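Local coordinates for glucosidase (Croceicoccus marinus, PDB 5Z3K), which probably hydrolyses O-glycosidic bonds as a beta-glucosidase of glycoside hydrolase family 39, at residues I29-P34 with T93-Q97; E127-E131 with R181-V186; I379-T385 with R412-R417. One frame throughout, in Å; residues are numbered along the deposited sequence.

Contact 1. Residues I29-P34 with T93-Q97; sequences IPAPAP and TWVGQ
The indole nitrogen NE1 of Trp94 donates a hydrogen bond of 2.9 Å to the backbone oxygen O of Ala31, with the acceptor lying in the ring plane. The oxygen is met almost head-on, with a C=O...N angle of 166°. CG of Trp94 lies anti to its carbonyl carbon (chi1 -73°), which carries the indole out from the helix with its N-H edge to the loop. The methyl group of Ala33 rests on one face of the six-membered ring in a CH-pi contact, its CB 3.8 Å from the ring centroid and displaced toward the rim. Ile29 adds its CG2 branch 3.5 Å from NE1 of Trp94.

In the (beta/alpha)8 barrel of this glycosidase, 29-34 is the loop that follows the first barrel strand, 25-27, and the indole comes from helix 89-100, which precedes strand 104-109. Trp59 also meets the Trp94 ring, while Asp305 holds the backbone N of Ile29.

One turn further along the helix, the extended side chain of Gln97 sends NE2 to O of Pro32 at 3.1 Å, a bond that keeps within the amide plane but is tilted from the carbonyl plane. Its other amide atom, OE1, turns to carbon: CG of Pro30 and CB of Ala31 each lie 3.5 Å from it, and this buried oxygen has no hydrogen-bond partner in the model.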
ATOM      1  N   ILE A  29     -11.339  -5.051   1.859  1.00 11.43           N
ATOM      2  CA  ILE A  29     -12.306  -5.439   2.879  1.00 14.17           C
ATOM      3  C   ILE A  29     -11.826  -6.751   3.498  1.00 13.05           C
ATOM      4  O   ILE A  29     -11.832  -7.792   2.820  1.00 13.41           O
ATOM      5  CB  ILE A  29     -13.717  -5.579   2.286  1.00 12.85           C
ATOM      6  CG1 ILE A  29     -14.197  -4.223   1.736  1.00 13.92           C
ATOM      7  CG2 ILE A  29     -14.676  -6.142   3.329  1.00 13.88           C
ATOM      8  CD1 ILE A  29     -15.448  -4.298   0.836  1.00 11.47           C
ATOM      9  N   PRO A  30     -11.403  -6.764   4.769  1.00 11.38           N
ATOM     10  CA  PRO A  30     -10.786  -7.971   5.330  1.00 12.31           C
ATOM     11  C   PRO A  30     -11.756  -9.003   5.884  1.00 12.13           C
ATOM     12  O   PRO A  30     -11.326 -10.138   6.135  1.00 12.97           O
ATOM     13  CB  PRO A  30      -9.903  -7.410   6.458  1.00 12.73           C
ATOM     14  CG  PRO A  30     -10.596  -6.167   6.896  1.00 11.09           C
ATOM     15  CD  PRO A  30     -11.212  -5.581   5.638  1.00 13.87           C
ATOM     16  N   ALA A  31     -13.027  -8.659   6.063  1.00 11.31           N
ATOM     17  CA  ALA A  31     -13.981  -9.515   6.761  1.00 11.14           C
ATOM     18  C   ALA A  31     -15.365  -8.880   6.651  1.00 12.42           C
ATOM     19  O   ALA A  31     -15.474  -7.679   6.376  1.00 13.93           O
ATOM     20  CB  ALA A  31     -13.591  -9.692   8.239  1.00 12.02           C
ATOM     21  N   PRO A  32     -16.427  -9.674   6.831  1.00 11.48           N
ATOM     22  CA  PRO A  32     -17.790  -9.129   6.737  1.00 13.33           C
ATOM     23  C   PRO A  32     -18.059  -8.005   7.728  1.00 15.00           C
ATOM     24  O   PRO A  32     -17.449  -7.917   8.794  1.00 12.09           O
ATOM     25  CB  PRO A  32     -18.678 -10.342   7.049  1.00 13.34           C
ATOM     26  CG  PRO A  32     -17.859 -11.509   6.714  1.00 15.22           C
ATOM     27  CD  PRO A  32     -16.427 -11.141   6.921  1.00 11.00           C
ATOM     28  N   ALA A  33     -19.010  -7.157   7.363  1.00 13.23           N
ATOM     29  CA  ALA A  33     -19.589  -6.133   8.216  1.00 15.44           C
ATOM     30  C   ALA A  33     -21.065  -6.044   7.863  1.00 13.84           C
ATOM     31  O   ALA A  33     -21.474  -6.501   6.789  1.00 14.26           O
ATOM     32  CB  ALA A  33     -18.909  -4.770   8.013  1.00 14.28           C
ATOM     33  N   PRO A  34     -21.889  -5.473   8.738  1.00 16.59           N
ATOM     34  CA  PRO A  34     -23.325  -5.370   8.426  1.00 19.00           C
ATOM     35  C   PRO A  34     -23.565  -4.685   7.086  1.00 19.08           C
ATOM     36  O   PRO A  34     -23.013  -3.616   6.799  1.00 18.35           O
ATOM     37  CB  PRO A  34     -23.883  -4.550   9.593  1.00 18.13           C
ATOM     38  CG  PRO A  34     -22.945  -4.814  10.714  1.00 18.36           C
ATOM     39  CD  PRO A  34     -21.582  -4.970  10.088  1.00 14.68           C
ATOM     40  N   THR A  93     -17.292  -1.413  12.255  1.00 12.76           N
ATOM     41  CA  THR A  93     -16.853  -2.801  12.276  1.00 12.12           C
ATOM     42  C   THR A  93     -15.482  -2.946  11.626  1.00 13.03           C
ATOM     43  O   THR A  93     -14.582  -3.588  12.180  1.00 12.60           O
ATOM     44  CB  THR A  93     -17.902  -3.665  11.585  1.00 13.36           C
ATOM     45  OG1 THR A  93     -19.105  -3.601  12.362  1.00 16.04           O
ATOM     46  CG2 THR A  93     -17.460  -5.118  11.479  1.00 13.39           C
ATOM     47  N   TRP A  94     -15.293  -2.314  10.469  1.00 12.31           N
ATOM     48  CA  TRP A  94     -14.012  -2.421   9.779  1.00 11.57           C
ATOM     49  C   TRP A  94     -12.909  -1.686  10.531  1.00 14.71           C
ATOM     50  O   TRP A  94     -11.755  -2.142  10.558  1.00 12.67           O
ATOM     51  CB  TRP A  94     -14.160  -1.906   8.350  1.00 13.21           C
ATOM     52  CG  TRP A  94     -14.934  -2.862   7.464  1.00 10.82           C
ATOM     53  CD1 TRP A  94     -14.738  -4.206   7.353  1.00 12.52           C
ATOM     54  CD2 TRP A  94     -16.000  -2.536   6.554  1.00 14.31           C
ATOM     55  NE1 TRP A  94     -15.620  -4.743   6.442  1.00 13.36           N
ATOM     56  CE2 TRP A  94     -16.406  -3.741   5.939  1.00 12.79           C
ATOM     57  CE3 TRP A  94     -16.662  -1.348   6.218  1.00 14.34           C
ATOM     58  CZ2 TRP A  94     -17.446  -3.794   4.997  1.00 13.54           C
ATOM     59  CZ3 TRP A  94     -17.699  -1.398   5.278  1.00 13.15           C
ATOM     60  CH2 TRP A  94     -18.080  -2.615   4.683  1.00 14.86           C
ATOM     61  N   VAL A  95     -13.239  -0.549  11.149  1.00 13.04           N
ATOM     62  CA  VAL A  95     -12.255   0.159  11.968  1.00 13.18           C
ATOM     63  C   VAL A  95     -11.833  -0.708  13.146  1.00 14.67           C
ATOM     64  O   VAL A  95     -10.643  -0.833  13.462  1.00 11.39           O
ATOM     65  CB  VAL A  95     -12.823   1.514  12.427  1.00 15.22           C
ATOM     66  CG1 VAL A  95     -12.016   2.101  13.587  1.00 15.76           C
ATOM     67  CG2 VAL A  95     -12.868   2.489  11.248  1.00  9.24           C
ATOM     68  N   GLY A  96     -12.806  -1.334  13.810  1.00 13.52           N
ATOM     69  CA  GLY A  96     -12.468  -2.205  14.920  1.00 12.50           C
ATOM     70  C   GLY A  96     -11.637  -3.398  14.489  1.00 13.39           C
ATOM     71  O   GLY A  96     -10.694  -3.790  15.181  1.00 13.39           O
ATOM     72  N   GLN A  97     -11.954  -3.976  13.326  1.00 10.86           N
ATOM     73  CA  GLN A  97     -11.147  -5.082  12.815  1.00 14.42           C
ATOM     74  C   GLN A  97      -9.715  -4.638  12.578  1.00 12.72           C
ATOM     75  O   GLN A  97      -8.764  -5.339  12.951  1.00 12.87           O
ATOM     76  CB  GLN A  97     -11.734  -5.623  11.510  1.00 13.21           C
ATOM     77  CG  GLN A  97     -13.046  -6.392  11.676  1.00 11.89           C
ATOM     78  CD  GLN A  97     -13.733  -6.649  10.350  1.00 13.25           C
ATOM     79  OE1 GLN A  97     -13.195  -6.331   9.283  1.00 12.18           O
ATOM     80  NE2 GLN A  97     -14.939  -7.225  10.405  1.00 14.38           N
TER

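Contact 2. Residues E127-E131 with R181-V186; sequences EQVVE and RAVKRV
Glu127 sends its carboxylate across to two arginines, Arg181 and Arg185, and with Glu131 they form a salt-bridge network between neighbouring helices of the (beta/alpha)8 barrel. The segment axes approach to 8.7 Å and cross at -42°.

Both glutamates have CG anti to the backbone N (chi1 -178° for Glu127) and run on extended, whereas both arginines bend at chi3, and the acidic and basic chains cross at about a right angle. Arg181 grips Glu127 side-on: NH2 meets OE1 at 2.9 Å and NE meets OE2 at 3.2 Å. The carboxylate and guanidinium planes are 48° apart, and NH2 approaches OE1 from above the carboxylate plane. Arg185 is turned differently, its guanidinium nearly coplanar with the Glu127 carboxylate. Its NH2 reaches OE2 of Glu127 at 3.0 Å, nearly along the C-O axis, so this one oxygen accepts from both arginines. NH1 of Arg185 turns to OE1 of Glu131 at 2.9 Å, arriving well above that carboxylate plane; OE2 of Glu131 is paired with Arg135.

A glutamine in place of Glu127 would probably remove the charge that both arginines share and set an NH2 against one of their N-H groups, leaving Arg181 less firmly held.

Beneath the charged layer the helices meet through small groups. The CB of Ala182 fits against CB of Glu131 at 3.7 Å and faces CG1 of Val130, with the closest CA pair, Glu131 and Ala182, only 4.7 Å apart. Val134, further along helix 123-138, touches both Val183 and Val186. At the far end, CG2 of Val186 lies 3.7 Å from CG of Glu131.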
ATOM      1  N   GLU A 127     -18.562  20.469   5.980  1.00 18.96           N
ATOM      2  CA  GLU A 127     -17.462  20.604   6.931  1.00 20.14           C
ATOM      3  C   GLU A 127     -17.866  20.133   8.331  1.00 19.56           C
ATOM      4  O   GLU A 127     -17.086  19.448   9.004  1.00 21.83           O
ATOM      5  CB  GLU A 127     -16.976  22.059   6.946  1.00 19.31           C
ATOM      6  CG  GLU A 127     -15.795  22.324   7.874  1.00 21.75           C
ATOM      7  CD  GLU A 127     -15.218  23.729   7.713  1.00 30.10           C
ATOM      8  OE1 GLU A 127     -15.576  24.412   6.730  1.00 24.87           O
ATOM      9  OE2 GLU A 127     -14.397  24.142   8.559  1.00 28.81           O
ATOM     10  N   GLN A 128     -19.057  20.470   8.765  1.00 22.29           N
ATOM     11  CA  GLN A 128     -19.511  20.028  10.048  1.00 25.35           C
ATOM     12  C   GLN A 128     -19.600  18.490  10.101  1.00 18.20           C
ATOM     13  O   GLN A 128     -19.225  17.900  11.037  1.00 19.74           O
ATOM     14  CB  GLN A 128     -20.905  20.584  10.354  1.00 21.00           C
ATOM     15  CG  GLN A 128     -21.035  22.058  10.535  1.00 33.05           C
ATOM     16  CD  GLN A 128     -22.481  22.426  10.902  1.00 41.05           C
ATOM     17  OE1 GLN A 128     -23.300  22.645  10.052  1.00 50.84           O
ATOM     18  NE2 GLN A 128     -22.792  22.381  12.168  1.00 38.38           N
ATOM     19  N   VAL A 129     -20.079  17.902   9.042  1.00 16.22           N
ATOM     20  CA  VAL A 129     -20.269  16.455   9.032  1.00 16.80           C
ATOM     21  C   VAL A 129     -18.914  15.754   9.004  1.00 17.24           C
ATOM     22  O   VAL A 129     -18.713  14.750   9.696  1.00 15.78           O
ATOM     23  CB  VAL A 129     -21.188  16.052   7.863  1.00 18.54           C
ATOM     24  CG1 VAL A 129     -21.102  14.567   7.572  1.00 18.98           C
ATOM     25  CG2 VAL A 129     -22.627  16.444   8.201  1.00 15.96           C
ATOM     26  N   VAL A 130     -17.942  16.309   8.267  1.00 15.70           N
ATOM     27  CA  VAL A 130     -16.595  15.729   8.279  1.00 17.82           C
ATOM     28  C   VAL A 130     -15.999  15.809   9.675  1.00 23.89           C
ATOM     29  O   VAL A 130     -15.368  14.855  10.157  1.00 19.18           O
ATOM     30  CB  VAL A 130     -15.678  16.418   7.250  1.00 16.46           C
ATOM     31  CG1 VAL A 130     -14.213  15.947   7.437  1.00 13.35           C
ATOM     32  CG2 VAL A 130     -16.155  16.143   5.830  1.00 15.48           C
ATOM     33  N   GLU A 131     -16.205  16.936  10.356  1.00 17.76           N
ATOM     34  CA  GLU A 131     -15.603  17.109  11.674  1.00 20.35           C
ATOM     35  C   GLU A 131     -16.142  16.081  12.665  1.00 18.88           C
ATOM     36  O   GLU A 131     -15.378  15.505  13.448  1.00 18.63           O
ATOM     37  CB  GLU A 131     -15.840  18.535  12.178  1.00 21.95           C
ATOM     38  CG  GLU A 131     -15.320  18.801  13.589  1.00 25.55           C
ATOM     39  CD  GLU A 131     -15.555  20.234  14.040  1.00 36.51           C
ATOM     40  OE1 GLU A 131     -16.016  21.053  13.218  1.00 34.61           O
ATOM     41  OE2 GLU A 131     -15.281  20.538  15.221  1.00 39.66           O
ATOM     42  N   ARG A 181      -9.411  21.815   7.627  1.00 22.57           N
ATOM     43  CA  ARG A 181      -9.836  22.587   8.791  1.00 22.13           C
ATOM     44  C   ARG A 181     -10.531  21.703   9.822  1.00 20.03           C
ATOM     45  O   ARG A 181     -10.266  21.815  11.025  1.00 22.24           O
ATOM     46  CB  ARG A 181     -10.771  23.722   8.362  1.00 23.05           C
ATOM     47  CG  ARG A 181     -10.043  24.970   7.875  1.00 30.11           C
ATOM     48  CD  ARG A 181     -10.973  26.180   7.823  1.00 28.52           C
ATOM     49  NE  ARG A 181     -12.194  25.884   7.081  1.00 27.99           N
ATOM     50  CZ  ARG A 181     -12.318  26.025   5.766  1.00 25.79           C
ATOM     51  NH1 ARG A 181     -11.298  26.475   5.042  1.00 25.13           N
ATOM     52  NH2 ARG A 181     -13.463  25.725   5.172  1.00 23.45           N
ATOM     53  N   ALA A 182     -11.438  20.833   9.373  1.00 18.48           N
ATOM     54  CA  ALA A 182     -12.185  20.006  10.318  1.00 18.55           C
ATOM     55  C   ALA A 182     -11.273  19.008  11.025  1.00 19.08           C
ATOM     56  O   ALA A 182     -11.369  18.826  12.244  1.00 19.07           O
ATOM     57  CB  ALA A 182     -13.325  19.279   9.602  1.00 16.89           C
ATOM     58  N   VAL A 183     -10.376  18.358  10.283  1.00 17.04           N
ATOM     59  CA  VAL A 183      -9.474  17.385  10.897  1.00 18.07           C
ATOM     60  C   VAL A 183      -8.589  18.067  11.936  1.00 23.86           C
ATOM     61  O   VAL A 183      -8.429  17.581  13.063  1.00 19.14           O
ATOM     62  CB  VAL A 183      -8.632  16.685   9.814  1.00 20.47           C
ATOM     63  CG1 VAL A 183      -7.419  15.997  10.431  1.00 19.19           C
ATOM     64  CG2 VAL A 183      -9.487  15.700   9.020  1.00 18.73           C
ATOM     65  N   LYS A 184      -8.008  19.212  11.572  1.00 19.13           N
ATOM     66  CA  LYS A 184      -7.088  19.891  12.479  1.00 21.72           C
ATOM     67  C   LYS A 184      -7.817  20.502  13.669  1.00 21.85           C
ATOM     68  O   LYS A 184      -7.239  20.615  14.756  1.00 22.05           O
ATOM     69  CB  LYS A 184      -6.314  20.965  11.720  1.00 20.09           C
ATOM     70  CG  LYS A 184      -5.380  20.410  10.650  1.00 24.34           C
ATOM     71  CD  LYS A 184      -4.310  19.519  11.263  1.00 24.65           C
ATOM     72  CE  LYS A 184      -3.209  19.218  10.267  1.00 24.30           C
ATOM     73  NZ  LYS A 184      -2.167  18.374  10.888  1.00 20.01           N
ATOM     74  N   ARG A 185      -9.076  20.900  13.486  1.00 25.41           N
ATOM     75  CA  ARG A 185      -9.868  21.393  14.607  1.00 26.76           C
ATOM     76  C   ARG A 185     -10.086  20.298  15.648  1.00 25.17           C
ATOM     77  O   ARG A 185     -10.089  20.567  16.855  1.00 24.14           O
ATOM     78  CB  ARG A 185     -11.200  21.940  14.089  1.00 33.19           C
ATOM     79  CG  ARG A 185     -12.164  22.456  15.144  1.00 32.12           C
ATOM     80  CD  ARG A 185     -13.397  23.070  14.471  1.00 34.28           C
ATOM     81  NE  ARG A 185     -13.026  23.957  13.367  1.00 40.32           N
ATOM     82  CZ  ARG A 185     -13.484  23.860  12.119  1.00 32.12           C
ATOM     83  NH1 ARG A 185     -14.345  22.908  11.778  1.00 35.45           N
ATOM     84  NH2 ARG A 185     -13.073  24.727  11.203  1.00 32.77           N
ATOM     85  N   VAL A 186     -10.257  19.052  15.205  1.00 22.55           N
ATOM     86  CA  VAL A 186     -10.496  17.975  16.160  1.00 24.59           C
ATOM     87  C   VAL A 186      -9.227  17.665  16.939  1.00 22.53           C
ATOM     88  O   VAL A 186      -9.249  17.515  18.167  1.00 25.34           O
ATOM     89  CB  VAL A 186     -11.030  16.730  15.432  1.00 22.04           C
ATOM     90  CG1 VAL A 186     -11.082  15.534  16.395  1.00 22.14           C
ATOM     91  CG2 VAL A 186     -12.382  17.020  14.822  1.00 22.72           C
TER

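Contact 3. Residues I379-T385 with R412-R417; sequences IPDMYLT and RRVDAR
Ile379-Thr385 curls through a short 3-10 segment, 381-383, against a type I beta turn from Arg413 to Ala416, the two loops coming closest at Leu384 and Val414, whose CA atoms are 4.7 Å apart. Arg412, its chain extended from CG to NE, passes the backbone oxygens of Tyr383 and Thr385, its CD 3.4 Å from O of Tyr383. Its NH1 donates to O of Thr385 at 2.9 Å, in the carbonyl plane and in the guanidinium plane. Tyr383 lies near the same guanidinium, its CD1 over one face and 3.7 Å from NH2 of Arg412, with ring and guanidinium planes 70° apart.

Leu384 fills the middle by splitting its two methyls. CD2 reaches O of Arg413 at 3.4 Å, while CD1 sits over the centre of the Arg417 guanidinium, 3.7 Å above its plane. Asp381 and Arg417 are placed as an ion pair, but OD1 and NH1 are modelled too close together, and the pairing is doubtful in detail. Nearby, CD1 of Ile379 touches CB of Ala416 at 3.9 Å, and a water bridges N of Ile379 to O of Ala416.

The contact joins the loop between strands 369-376 and 391-394 to the one between 405-408 and 423-429, and Arg412 and Arg413 reach on to Asn232 and Asp235, in the loop between barrel strand 223-229 and helix 238-252.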
ATOM      1  N   ILE A 379      11.539  -8.955 -15.541  1.00 14.08           N
ATOM      2  CA  ILE A 379      10.713  -8.166 -16.460  1.00 14.69           C
ATOM      3  C   ILE A 379      10.556  -8.945 -17.761  1.00 15.35           C
ATOM      4  O   ILE A 379      11.568  -9.400 -18.328  1.00 18.51           O
ATOM      5  CB  ILE A 379      11.356  -6.794 -16.729  1.00 15.96           C
ATOM      6  CG1 ILE A 379      11.403  -5.940 -15.458  1.00 16.72           C
ATOM      7  CG2 ILE A 379      10.605  -6.066 -17.833  1.00 16.47           C
ATOM      8  CD1 ILE A 379      12.381  -4.772 -15.559  1.00 13.02           C
ATOM      9  N   PRO A 380       9.344  -9.152 -18.269  1.00 18.87           N
ATOM     10  CA  PRO A 380       9.202  -9.882 -19.536  1.00 17.55           C
ATOM     11  C   PRO A 380       9.843  -9.126 -20.694  1.00 20.21           C
ATOM     12  O   PRO A 380       9.878  -7.890 -20.721  1.00 18.66           O
ATOM     13  CB  PRO A 380       7.683 -10.006 -19.708  1.00 18.55           C
ATOM     14  CG  PRO A 380       7.138  -9.890 -18.298  1.00 23.25           C
ATOM     15  CD  PRO A 380       8.045  -8.907 -17.615  1.00 21.27           C
ATOM     16  N   ASP A 381      10.344  -9.895 -21.671  1.00 22.66           N
ATOM     17  CA  ASP A 381      11.083  -9.314 -22.794  1.00 23.73           C
ATOM     18  C   ASP A 381      10.320  -8.186 -23.468  1.00 21.98           C
ATOM     19  O   ASP A 381      10.902  -7.147 -23.801  1.00 23.79           O
ATOM     20  CB  ASP A 381      11.413 -10.389 -23.832  1.00 26.76           C
ATOM     21  CG  ASP A 381      12.246 -11.503 -23.269  1.00 37.90           C
ATOM     22  OD1 ASP A 381      13.217 -11.210 -22.545  1.00 44.74           O
ATOM     23  OD2 ASP A 381      11.920 -12.677 -23.541  1.00 48.46           O
HETATM   24  N   MSE A 382       9.020  -8.358 -23.685  1.00 23.81           N
HETATM   25  CA  MSE A 382       8.304  -7.358 -24.457  1.00 26.53           C
HETATM   26  C   MSE A 382       8.268  -6.022 -23.726  1.00 21.65           C
HETATM   27  O   MSE A 382       8.072  -4.985 -24.350  1.00 25.75           O
HETATM   28  CB  MSE A 382       6.895  -7.823 -24.791  1.00 27.80           C
HETATM   29  CG  MSE A 382       6.049  -8.114 -23.595  1.00 23.38           C
HETATM   30 SE   MSE A 382       4.172  -8.280 -24.104  0.68 37.92          SE
HETATM   31  CE  MSE A 382       3.605  -9.295 -22.565  1.00 28.86           C
ATOM     32  N   TYR A 383       8.495  -6.034 -22.414  1.00 19.17           N
ATOM     33  CA  TYR A 383       8.546  -4.785 -21.664  1.00 19.57           C
ATOM     34  C   TYR A 383       9.952  -4.204 -21.564  1.00 22.38           C
ATOM     35  O   TYR A 383      10.132  -3.154 -20.935  1.00 19.80           O
ATOM     36  CB  TYR A 383       7.938  -4.983 -20.266  1.00 17.89           C
ATOM     37  CG  TYR A 383       6.439  -5.195 -20.319  1.00 19.44           C
ATOM     38  CD1 TYR A 383       5.561  -4.125 -20.489  1.00 21.82           C
ATOM     39  CD2 TYR A 383       5.903  -6.474 -20.228  1.00 20.56           C
ATOM     40  CE1 TYR A 383       4.182  -4.335 -20.555  1.00 25.54           C
ATOM     41  CE2 TYR A 383       4.547  -6.686 -20.296  1.00 22.71           C
ATOM     42  CZ  TYR A 383       3.687  -5.625 -20.454  1.00 22.05           C
ATOM     43  OH  TYR A 383       2.336  -5.886 -20.509  1.00 25.61           O
ATOM     44  N   LEU A 384      10.943  -4.831 -22.199  1.00 21.87           N
ATOM     45  CA  LEU A 384      12.294  -4.281 -22.261  1.00 22.02           C
ATOM     46  C   LEU A 384      12.570  -3.546 -23.570  1.00 27.14           C
ATOM     47  O   LEU A 384      13.701  -3.109 -23.801  1.00 31.63           O
ATOM     48  CB  LEU A 384      13.321  -5.389 -22.038  1.00 19.65           C
ATOM     49  CG  LEU A 384      13.255  -5.951 -20.610  1.00 20.79           C
ATOM     50  CD1 LEU A 384      13.961  -7.296 -20.489  1.00 23.35           C
ATOM     51  CD2 LEU A 384      13.817  -4.950 -19.606  1.00 21.30           C
ATOM     52  N   THR A 385      11.560  -3.390 -24.420  1.00 26.83           N
ATOM     53  CA  THR A 385      11.662  -2.585 -25.628  1.00 27.03           C
ATOM     54  C   THR A 385      11.287  -1.144 -25.306  1.00 27.77           C
ATOM     55  O   THR A 385      10.255  -0.894 -24.681  1.00 24.74           O
ATOM     56  CB  THR A 385      10.734  -3.142 -26.706  1.00 31.42           C
ATOM     57  OG1 THR A 385      11.040  -4.524 -26.926  1.00 34.38           O
ATOM     58  CG2 THR A 385      10.892  -2.370 -28.004  1.00 31.43           C
ATOM     59  N   ARG A 412      11.214   3.254 -20.176  1.00 18.73           N
ATOM     60  CA  ARG A 412      11.459   1.892 -19.732  1.00 18.91           C
ATOM     61  C   ARG A 412      12.949   1.659 -19.504  1.00 21.45           C
ATOM     62  O   ARG A 412      13.803   2.212 -20.203  1.00 21.30           O
ATOM     63  CB  ARG A 412      10.924   0.905 -20.752  1.00 19.70           C
ATOM     64  CG  ARG A 412       9.425   0.845 -20.789  1.00 21.45           C
ATOM     65  CD  ARG A 412       8.994  -0.093 -21.859  1.00 21.58           C
ATOM     66  NE  ARG A 412       7.566  -0.332 -21.793  1.00 23.82           N
ATOM     67  CZ  ARG A 412       6.879  -0.935 -22.749  1.00 24.96           C
ATOM     68  NH1 ARG A 412       7.506  -1.360 -23.845  1.00 26.83           N
ATOM     69  NH2 ARG A 412       5.573  -1.109 -22.608  1.00 20.22           N
ATOM     70  N   ARG A 413      13.255   0.835 -18.497  1.00 18.04           N
ATOM     71  CA  ARG A 413      14.634   0.472 -18.153  1.00 16.86           C
ATOM     72  C   ARG A 413      15.071  -0.660 -19.075  1.00 17.08           C
ATOM     73  O   ARG A 413      15.029  -1.845 -18.727  1.00 16.56           O
ATOM     74  CB  ARG A 413      14.730   0.061 -16.687  1.00 14.69           C
ATOM     75  CG  ARG A 413      14.425   1.165 -15.702  1.00 15.95           C
ATOM     76  CD  ARG A 413      14.969   0.813 -14.326  1.00 17.58           C
ATOM     77  NE  ARG A 413      14.397  -0.440 -13.833  1.00 18.58           N
ATOM     78  CZ  ARG A 413      15.050  -1.314 -13.079  1.00 19.12           C
ATOM     79  NH1 ARG A 413      16.308  -1.077 -12.714  1.00 13.87           N
ATOM     80  NH2 ARG A 413      14.435  -2.418 -12.675  1.00 19.41           N
ATOM     81  N   VAL A 414      15.502  -0.285 -20.283  1.00 19.16           N
ATOM     82  CA  VAL A 414      15.732  -1.286 -21.320  1.00 19.88           C
ATOM     83  C   VAL A 414      16.896  -2.203 -20.980  1.00 19.11           C
ATOM     84  O   VAL A 414      17.000  -3.299 -21.544  1.00 26.94           O
ATOM     85  CB  VAL A 414      15.969  -0.616 -22.686  1.00 22.84           C
ATOM     86  CG1 VAL A 414      14.727   0.151 -23.135  1.00 25.95           C
ATOM     87  CG2 VAL A 414      17.178   0.288 -22.624  1.00 23.61           C
ATOM     88  N   ASP A 415      17.773  -1.795 -20.068  1.00 19.23           N
ATOM     89  CA  ASP A 415      18.923  -2.603 -19.670  1.00 22.30           C
ATOM     90  C   ASP A 415      18.654  -3.458 -18.433  1.00 23.36           C
ATOM     91  O   ASP A 415      19.577  -4.102 -17.918  1.00 25.21           O
ATOM     92  CB  ASP A 415      20.136  -1.702 -19.428  1.00 22.83           C
ATOM     93  CG  ASP A 415      20.561  -0.953 -20.682  1.00 30.18           C
ATOM     94  OD1 ASP A 415      20.546  -1.571 -21.770  1.00 28.74           O
ATOM     95  OD2 ASP A 415      20.895   0.248 -20.584  1.00 32.49           O
ATOM     96  N   ALA A 416      17.407  -3.507 -17.962  1.00 16.84           N
ATOM     97  CA  ALA A 416      17.086  -4.176 -16.707  1.00 16.08           C
ATOM     98  C   ALA A 416      16.659  -5.628 -16.887  1.00 19.03           C
ATOM     99  O   ALA A 416      15.888  -6.138 -16.065  1.00 18.57           O
ATOM    100  CB  ALA A 416      15.998  -3.400 -15.964  1.00 16.42           C
ATOM    101  N   ARG A 417      17.136  -6.310 -17.931  1.00 19.56           N
ATOM    102  CA  ARG A 417      16.845  -7.730 -18.096  1.00 19.46           C
ATOM    103  C   ARG A 417      17.352  -8.510 -16.886  1.00 17.17           C
ATOM    104  O   ARG A 417      18.393  -8.183 -16.315  1.00 17.99           O
ATOM    105  CB  ARG A 417      17.493  -8.258 -19.381  1.00 21.60           C
ATOM    106  CG  ARG A 417      17.366  -9.768 -19.587  1.00 27.92           C
ATOM    107  CD  ARG A 417      17.893 -10.201 -20.955  1.00 33.47           C
ATOM    108  NE  ARG A 417      17.303  -9.402 -22.030  1.00 35.87           N
ATOM    109  CZ  ARG A 417      16.117  -9.648 -22.575  1.00 35.82           C
ATOM    110  NH1 ARG A 417      15.397 -10.678 -22.154  1.00 34.02           N
ATOM    111  NH2 ARG A 417      15.652  -8.869 -23.544  1.00 38.78           N
TER
HETATM  112  O   HOH W   1      14.241  -8.108 -14.769  1.00 15.63           O

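In the fold
The two contacts within the barrel and the one between loops flanking the nine-stranded sheet follow one another along the chain without touching. Contacts 1 and 2 have centres 24 Å apart, with about 13 Å between nearest atoms; the first joins a loop after a barrel strand to a helix, the second joins two helices of the outer layer. Contact 3 lies across the chain's centre from both, 41 Å from contact 1 and 47 Å from contact 2, centre to centre. Segment 29-34 and the loop of Asn232 and Asp235, touched by contact 3, both follow C-terminal ends of barrel strands, where the active site is expected, as in other (beta/alpha)8 glycosidases.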